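PDB 5E9P: cellulase, glycosyl hydrolase family 5, TPS linker, domain X from Spirochaeta thermophila, which binds cellulose, and probably xylan, through a type A carbohydrate-binding module of family 64 with a jelly-roll fold. Local coordinates for residues D24-D29 and H60-A65; N31-Y36 and N54-Q59. One frame throughout, in Å; residues are numbered along the deposited sequence. Where two conformers were deposited one is given.

Contact 1 of 2, residues D24-D29 and H60-A65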
loop_
_atom_site.group_PDB
_atom_site.type_symbol
_atom_site.label_atom_id
_atom_site.label_comp_id
_atom_site.label_asym_id
_atom_site.label_seq_id
_atom_site.Cartn_x
_atom_site.Cartn_y
_atom_site.Cartn_z
ATOM N N ASP A 24 4.943 0.357 9.639
ATOM C CA ASP A 24 4.187 -0.111 10.758
ATOM C C ASP A 24 3.107 0.901 11.189
ATOM O O ASP A 24 2.571 0.772 12.296
ATOM C CB ASP A 24 5.089 -0.506 11.955
ATOM C CG ASP A 24 5.831 0.729 12.545
ATOM O OD1 ASP A 24 5.626 1.840 12.107
ATOM O OD2 ASP A 24 6.652 0.519 13.457
ATOM N N GLN A 25 2.712 1.790 10.286
ATOM C CA GLN A 25 1.888 2.965 10.657
ATOM C C GLN A 25 0.442 2.875 10.176
ATOM O O GLN A 25 -0.279 3.858 10.299
ATOM C CB GLN A 25 2.587 4.265 10.149
ATOM C CG GLN A 25 3.954 4.588 10.684
ATOM C CD GLN A 25 4.519 5.942 10.168
ATOM O OE1 GLN A 25 3.953 6.826 9.583
ATOM N NE2 GLN A 25 5.757 6.108 10.502
ATOM N N PHE A 26 -0.004 1.765 9.589
ATOM C CA PHE A 26 -1.402 1.700 9.144
ATOM C C PHE A 26 -2.358 1.890 10.290
ATOM O O PHE A 26 -2.128 1.506 11.445
ATOM C CB PHE A 26 -1.741 0.331 8.529
ATOM C CG PHE A 26 -1.464 0.179 7.064
ATOM C CD1 PHE A 26 -0.363 0.724 6.451
ATOM C CD2 PHE A 26 -2.321 -0.558 6.253
ATOM C CE1 PHE A 26 -0.131 0.565 5.083
ATOM C CE2 PHE A 26 -2.098 -0.708 4.920
ATOM C CZ PHE A 26 -1.000 -0.140 4.325
ATOM N N SER A 27 -3.533 2.449 9.957
ATOM C CA SER A 27 -4.652 2.455 10.910
ATOM C C SER A 27 -5.097 1.037 11.202
ATOM O O SER A 27 -5.271 0.253 10.276
ATOM C CB SER A 27 -5.813 3.207 10.286
ATOM O OG SER A 27 -6.948 3.155 11.128
ATOM N N THR A 28 -5.363 0.792 12.491
ATOM C CA THR A 28 -5.890 -0.460 12.951
ATOM C C THR A 28 -7.305 -0.325 13.564
ATOM O O THR A 28 -7.809 -1.229 14.201
ATOM C CB THR A 28 -4.924 -1.091 13.988
ATOM O OG1 THR A 28 -4.667 -0.111 15.031
ATOM C CG2 THR A 28 -3.613 -1.447 13.321
ATOM N N ASP A 29 -7.878 0.841 13.391
ATOM C CA ASP A 29 -9.187 1.209 13.996
ATOM C C ASP A 29 -10.308 0.878 13.070
ATOM O O ASP A 29 -10.467 1.558 12.020
ATOM C CB ASP A 29 -9.176 2.701 14.256
ATOM C CG ASP A 29 -10.517 3.244 14.728
ATOM O OD1 ASP A 29 -11.373 2.409 15.113
ATOM O OD2 ASP A 29 -10.662 4.487 14.747
ATOM N N HIS A 60 -7.863 -0.250 7.947
ATOM C CA HIS A 60 -8.251 -1.166 9.025
ATOM C C HIS A 60 -8.685 -2.523 8.510
ATOM O O HIS A 60 -8.813 -3.448 9.327
ATOM C CB HIS A 60 -9.316 -0.553 9.912
ATOM C CG HIS A 60 -10.694 -0.496 9.278
ATOM N ND1 HIS A 60 -11.327 0.697 8.974
ATOM C CD2 HIS A 60 -11.570 -1.484 8.987
ATOM C CE1 HIS A 60 -12.493 0.423 8.450
ATOM N NE2 HIS A 60 -12.676 -0.887 8.448
ATOM N N GLN A 61 -8.952 -2.647 7.217
ATOM C CA GLN A 61 -9.389 -3.905 6.639
ATOM C C GLN A 61 -8.228 -4.821 6.383
ATOM O O GLN A 61 -8.417 -5.992 5.973
ATOM C CB GLN A 61 -10.134 -3.588 5.343
ATOM C CG GLN A 61 -11.378 -2.711 5.508
ATOM C CD GLN A 61 -12.060 -2.426 4.174
ATOM O OE1 GLN A 61 -12.013 -1.331 3.659
ATOM N NE2 GLN A 61 -12.508 -3.478 3.555
ATOM N N ILE A 62 -6.988 -4.340 6.563
ATOM C CA ILE A 62 -5.770 -5.057 6.185
ATOM C C ILE A 62 -4.998 -5.351 7.465
ATOM O O ILE A 62 -4.378 -4.442 8.025
ATOM C CB ILE A 62 -4.907 -4.231 5.206
ATOM C CG1 ILE A 62 -5.765 -3.767 4.003
ATOM C CG2 ILE A 62 -3.708 -5.060 4.804
ATOM C CD1 ILE A 62 -5.010 -2.878 3.051
ATOM N N PRO A 63 -4.972 -6.582 7.950
ATOM C CA PRO A 63 -4.237 -6.867 9.169
ATOM C C PRO A 63 -2.726 -6.738 8.968
ATOM O O PRO A 63 -2.175 -7.060 7.912
ATOM C CB PRO A 63 -4.605 -8.307 9.538
ATOM C CG PRO A 63 -5.878 -8.572 8.831
ATOM C CD PRO A 63 -5.758 -7.745 7.527
ATOM N N ALA A 64 -2.035 -6.343 10.039
ATOM C CA ALA A 64 -0.584 -6.384 10.055
ATOM C C ALA A 64 -0.063 -7.791 9.861
ATOM O O ALA A 64 -0.772 -8.793 10.207
ATOM C CB ALA A 64 -0.024 -5.869 11.347
ATOM N N ALA A 65 1.150 -7.931 9.400
ATOM C CA ALA A 65 1.841 -9.182 9.374
ATOM C C ALA A 65 2.190 -9.592 10.814
ATOM O O ALA A 65 2.088 -8.810 11.742
ATOM C CB ALA A 65 3.091 -9.055 8.550
HETATM O O HOH W 1 -5.012 -2.555 10.079
HETATM O O HOH W 2 -8.779 2.521 8.661
HETATM O O HOH W 3 -9.277 -3.451 12.074
#
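His60, at the start of the second segment, turns its CB toward Asp29 and brings it to 3.2 Å from Asp29 O. With CG between the backbone N and the carbonyl carbon (chi1 74°), the imidazole passes Asp29 O obliquely and goes on to Trp33, which it meets edge to face. Polar cohesion here is largely carried by water, for no direct hydrogen bond joins the two segments. Water 2 accepts from His60 N at 3.0 Å and is also bonded to His60 ND1 and to Ser27 OG, the latter at 3.1 Å; histidine and serine suit the place because each offers a polar atom to the water. His60 CA makes a bent CA-H...O contact with Ser27 O, 3.5 Å away. Water 3 donates to His60 O at 2.8 Å and, weakly, to Thr28 O. In this jelly-roll module the two segments are loops following strands 17-23 and 56-58, which belong to different sheets. Further along, Ile62 supplies both a polar and an apolar link. Water 1, whose oxygen is 2.9 Å from Ile62 O, also reaches Ser27 O, and the Ile62 carbonyl is bonded by Trp70 NE1 as well. Its long branch runs extended (chi2 176°), carrying CD1 to the edge of the buried Phe26 ring, 4.1 Å from Phe26 CE2. That ring stacks on Trp70, a fitting place for a flat apolar group.

Contact 2 of 2, residues N31-Y36 and N54-Q59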
loop_
_atom_site.group_PDB
_atom_site.type_symbol
_atom_site.label_atom_id
_atom_site.label_comp_id
_atom_site.label_asym_id
_atom_site.label_seq_id
_atom_site.Cartn_x
_atom_site.Cartn_y
_atom_site.Cartn_z
ATOM N N ASN A 31 -13.321 1.648 13.214
ATOM C CA ASN A 31 -14.236 2.806 13.061
ATOM C C ASN A 31 -13.763 3.752 11.967
ATOM O O ASN A 31 -14.533 4.606 11.541
ATOM C CB ASN A 31 -14.291 3.577 14.395
ATOM C CG ASN A 31 -14.849 2.789 15.513
ATOM O OD1 ASN A 31 -15.878 2.125 15.349
ATOM N ND2 ASN A 31 -14.235 2.903 16.682
ATOM N N ASP A 32 -12.479 3.702 11.577
ATOM C CA ASP A 32 -11.951 4.744 10.697
ATOM C C ASP A 32 -12.139 4.362 9.223
ATOM O O ASP A 32 -11.756 3.312 8.744
ATOM C CB ASP A 32 -10.471 4.974 10.914
ATOM C CG ASP A 32 -9.914 5.905 9.881
ATOM O OD1 ASP A 32 -10.153 7.140 10.063
ATOM O OD2 ASP A 32 -9.299 5.359 8.907
ATOM N N TRP A 33 -12.688 5.344 8.513
ATOM C CA TRP A 33 -12.788 5.259 7.057
ATOM C C TRP A 33 -12.051 6.381 6.389
ATOM O O TRP A 33 -12.144 6.522 5.147
ATOM C CB TRP A 33 -14.285 5.258 6.671
ATOM C CG TRP A 33 -14.940 4.050 7.119
ATOM C CD1 TRP A 33 -15.585 3.898 8.295
ATOM C CD2 TRP A 33 -14.939 2.747 6.520
ATOM N NE1 TRP A 33 -15.999 2.617 8.440
ATOM C CE2 TRP A 33 -15.606 1.881 7.364
ATOM C CE3 TRP A 33 -14.385 2.246 5.344
ATOM C CZ2 TRP A 33 -15.753 0.574 7.116
ATOM C CZ3 TRP A 33 -14.540 0.939 5.071
ATOM C CH2 TRP A 33 -15.247 0.083 5.956
ATOM N N SER A 34 -11.302 7.207 7.141
ATOM C CA SER A 34 -10.466 8.300 6.617
ATOM C C SER A 34 -9.074 7.862 6.149
ATOM O O SER A 34 -8.498 8.531 5.295
ATOM C CB SER A 34 -10.294 9.426 7.637
ATOM O OG SER A 34 -9.292 9.291 8.675
ATOM N N ARG A 35 -8.565 6.762 6.727
ATOM C CA ARG A 35 -7.218 6.325 6.435
ATOM C C ARG A 35 -7.288 5.119 5.527
ATOM O O ARG A 35 -7.508 3.989 5.951
ATOM C CB ARG A 35 -6.400 6.068 7.678
ATOM C CG ARG A 35 -6.190 7.340 8.429
ATOM C CD ARG A 35 -5.190 7.356 9.410
ATOM N NE ARG A 35 -3.891 6.974 8.851
ATOM C CZ ARG A 35 -3.002 6.214 9.524
ATOM N NH1 ARG A 35 -3.214 5.866 10.818
ATOM N NH2 ARG A 35 -1.951 5.884 8.871
ATOM N N TYR A 36 -7.132 5.383 4.217
ATOM C CA TYR A 36 -7.313 4.409 3.176
ATOM C C TYR A 36 -6.016 4.164 2.398
ATOM O O TYR A 36 -5.036 4.921 2.553
ATOM C CB TYR A 36 -8.471 4.853 2.234
ATOM C CG TYR A 36 -8.222 6.238 1.627
ATOM C CD1 TYR A 36 -7.365 6.435 0.558
ATOM C CD2 TYR A 36 -8.850 7.384 2.131
ATOM C CE1 TYR A 36 -7.197 7.666 -0.061
ATOM C CE2 TYR A 36 -8.716 8.603 1.465
ATOM C CZ TYR A 36 -7.801 8.704 0.376
ATOM O OH TYR A 36 -7.637 9.950 -0.229
ATOM N N ASN A 54 -5.599 -1.297 -7.719
ATOM C CA ASN A 54 -6.582 -0.417 -8.339
ATOM C C ASN A 54 -7.893 -0.402 -7.603
ATOM O O ASN A 54 -8.968 -0.415 -8.214
ATOM C CB ASN A 54 -6.767 -0.707 -9.820
ATOM C CG ASN A 54 -5.480 -0.669 -10.569
ATOM O OD1 ASN A 54 -4.571 0.111 -10.295
ATOM N ND2 ASN A 54 -5.381 -1.531 -11.592
ATOM N N VAL A 55 -7.845 -0.299 -6.275
ATOM C CA VAL A 55 -9.037 -0.195 -5.430
ATOM C C VAL A 55 -8.876 0.870 -4.390
ATOM O O VAL A 55 -7.734 1.286 -4.038
ATOM C CB VAL A 55 -9.396 -1.504 -4.735
ATOM C CG1 VAL A 55 -9.568 -2.624 -5.696
ATOM C CG2 VAL A 55 -8.398 -1.862 -3.600
ATOM N N TRP A 56 -9.981 1.273 -3.813
ATOM C CA TRP A 56 -10.015 1.994 -2.545
ATOM C C TRP A 56 -10.248 0.992 -1.440
ATOM O O TRP A 56 -11.233 0.212 -1.549
ATOM C CB TRP A 56 -11.173 3.030 -2.535
ATOM C CG TRP A 56 -11.167 3.998 -1.427
ATOM C CD1 TRP A 56 -10.835 5.334 -1.551
ATOM C CD2 TRP A 56 -11.644 3.870 -0.053
ATOM N NE1 TRP A 56 -11.039 6.015 -0.393
ATOM C CE2 TRP A 56 -11.523 5.161 0.555
ATOM C CE3 TRP A 56 -12.121 2.813 0.709
ATOM C CZ2 TRP A 56 -11.863 5.390 1.900
ATOM C CZ3 TRP A 56 -12.446 3.089 2.083
ATOM C CH2 TRP A 56 -12.290 4.376 2.596
ATOM N N VAL A 57 -9.469 0.952 -0.379
ATOM C CA VAL A 57 -9.674 0.052 0.739
ATOM C C VAL A 57 -9.290 0.764 2.018
ATOM O O VAL A 57 -8.256 1.475 2.057
ATOM C CB VAL A 57 -8.923 -1.276 0.529
ATOM C CG1 VAL A 57 -7.406 -1.074 0.337
ATOM C CG2 VAL A 57 -9.180 -2.254 1.663
ATOM N N ALA A 58 -10.045 0.584 3.093
ATOM C CA ALA A 58 -9.660 1.195 4.355
ATOM C C ALA A 58 -8.469 0.412 4.958
ATOM O O ALA A 58 -8.468 -0.823 4.938
ATOM C CB ALA A 58 -10.819 1.190 5.339
ATOM N N GLN A 59 -7.525 1.135 5.547
ATOM C CA GLN A 59 -6.347 0.474 6.143
ATOM C C GLN A 59 -6.782 -0.546 7.217
ATOM O O GLN A 59 -6.143 -1.578 7.338
ATOM C CB GLN A 59 -5.430 1.497 6.721
ATOM C CG GLN A 59 -4.666 2.258 5.645
ATOM C CD GLN A 59 -3.964 3.473 6.175
ATOM O OE1 GLN A 59 -3.549 3.533 7.342
ATOM N NE2 GLN A 59 -3.814 4.488 5.317
#
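Tyr36 and Ala58 form an antiparallel non-hydrogen-bonded pair where strand 56-58, at the margin of the four-stranded sheet of the jelly roll, runs beside the start of strand 36-40. Just beyond the pair, Gln59 N donates to Arg35 O at 2.9 Å. Gln59 suits this buried place just after the strand because its amide both gives and receives. NE2 reaches Tyr36 O at 3.1 Å, coming from above that carbonyl plane although the oxygen lies close to the plane of the amide, and it also bonds the C-terminal carboxylate of Lys86; OE1 accepts from Ser27 N. With an alanine here, Tyr36 O and Ser27 N would probably lose these partners and the end of the strand would be less firmly tied to the neighbouring loops. Gln59 OE1 sits over one face of the Arg35 guanidinium, 3.2 Å from NH2 of Arg35, with the amide and guanidinium planes perpendicular; this is not a hydrogen bond, and NH2 turns instead to the Lys86 carboxylate and Gln25 O. The remaining contacts are aromatic and apolar. Tyr36 CB makes a CH-pi contact over the six-membered ring of Trp56, while Trp56 NE1 lies over a face of the phenol ring, 3.5 Å from Tyr36 CG. Small Ala58 lets the indole of Trp33 come close, its CB 3.7 Å from Trp33 CE3. Trp56 stands with CG anti to its own N (chi1 -169°), which brings the rim of its six-membered ring to the Trp33 carbonyl: CH2 of Trp56 is 3.3 Å from Trp33 O, and that oxygen lies in the ring plane.

From the N terminus, the chain leaves strand 17-23 and passes through 24-29 and then 31-36 before entering strand 36-40. After strands 36-40, 44-47 and 50-51 it returns along 54-59 and continues directly into 60-65, ahead of strand 70-76. Contact 1 closes the larger loop, between 24-29 and 60-65, and contact 2, between 31-36 and 54-59, is nested inside it. Contact 2 pairs the end of edge strand 56-58 with the start of strand 36-40 in the four-stranded sheet; contact 1 joins the loop that follows it to the loop leaving the other sheet. The two touch directly, residues of 24-29 being hydrogen-bonded to Arg35 and Gln59 of contact 2, so both loops share one end of the sandwich.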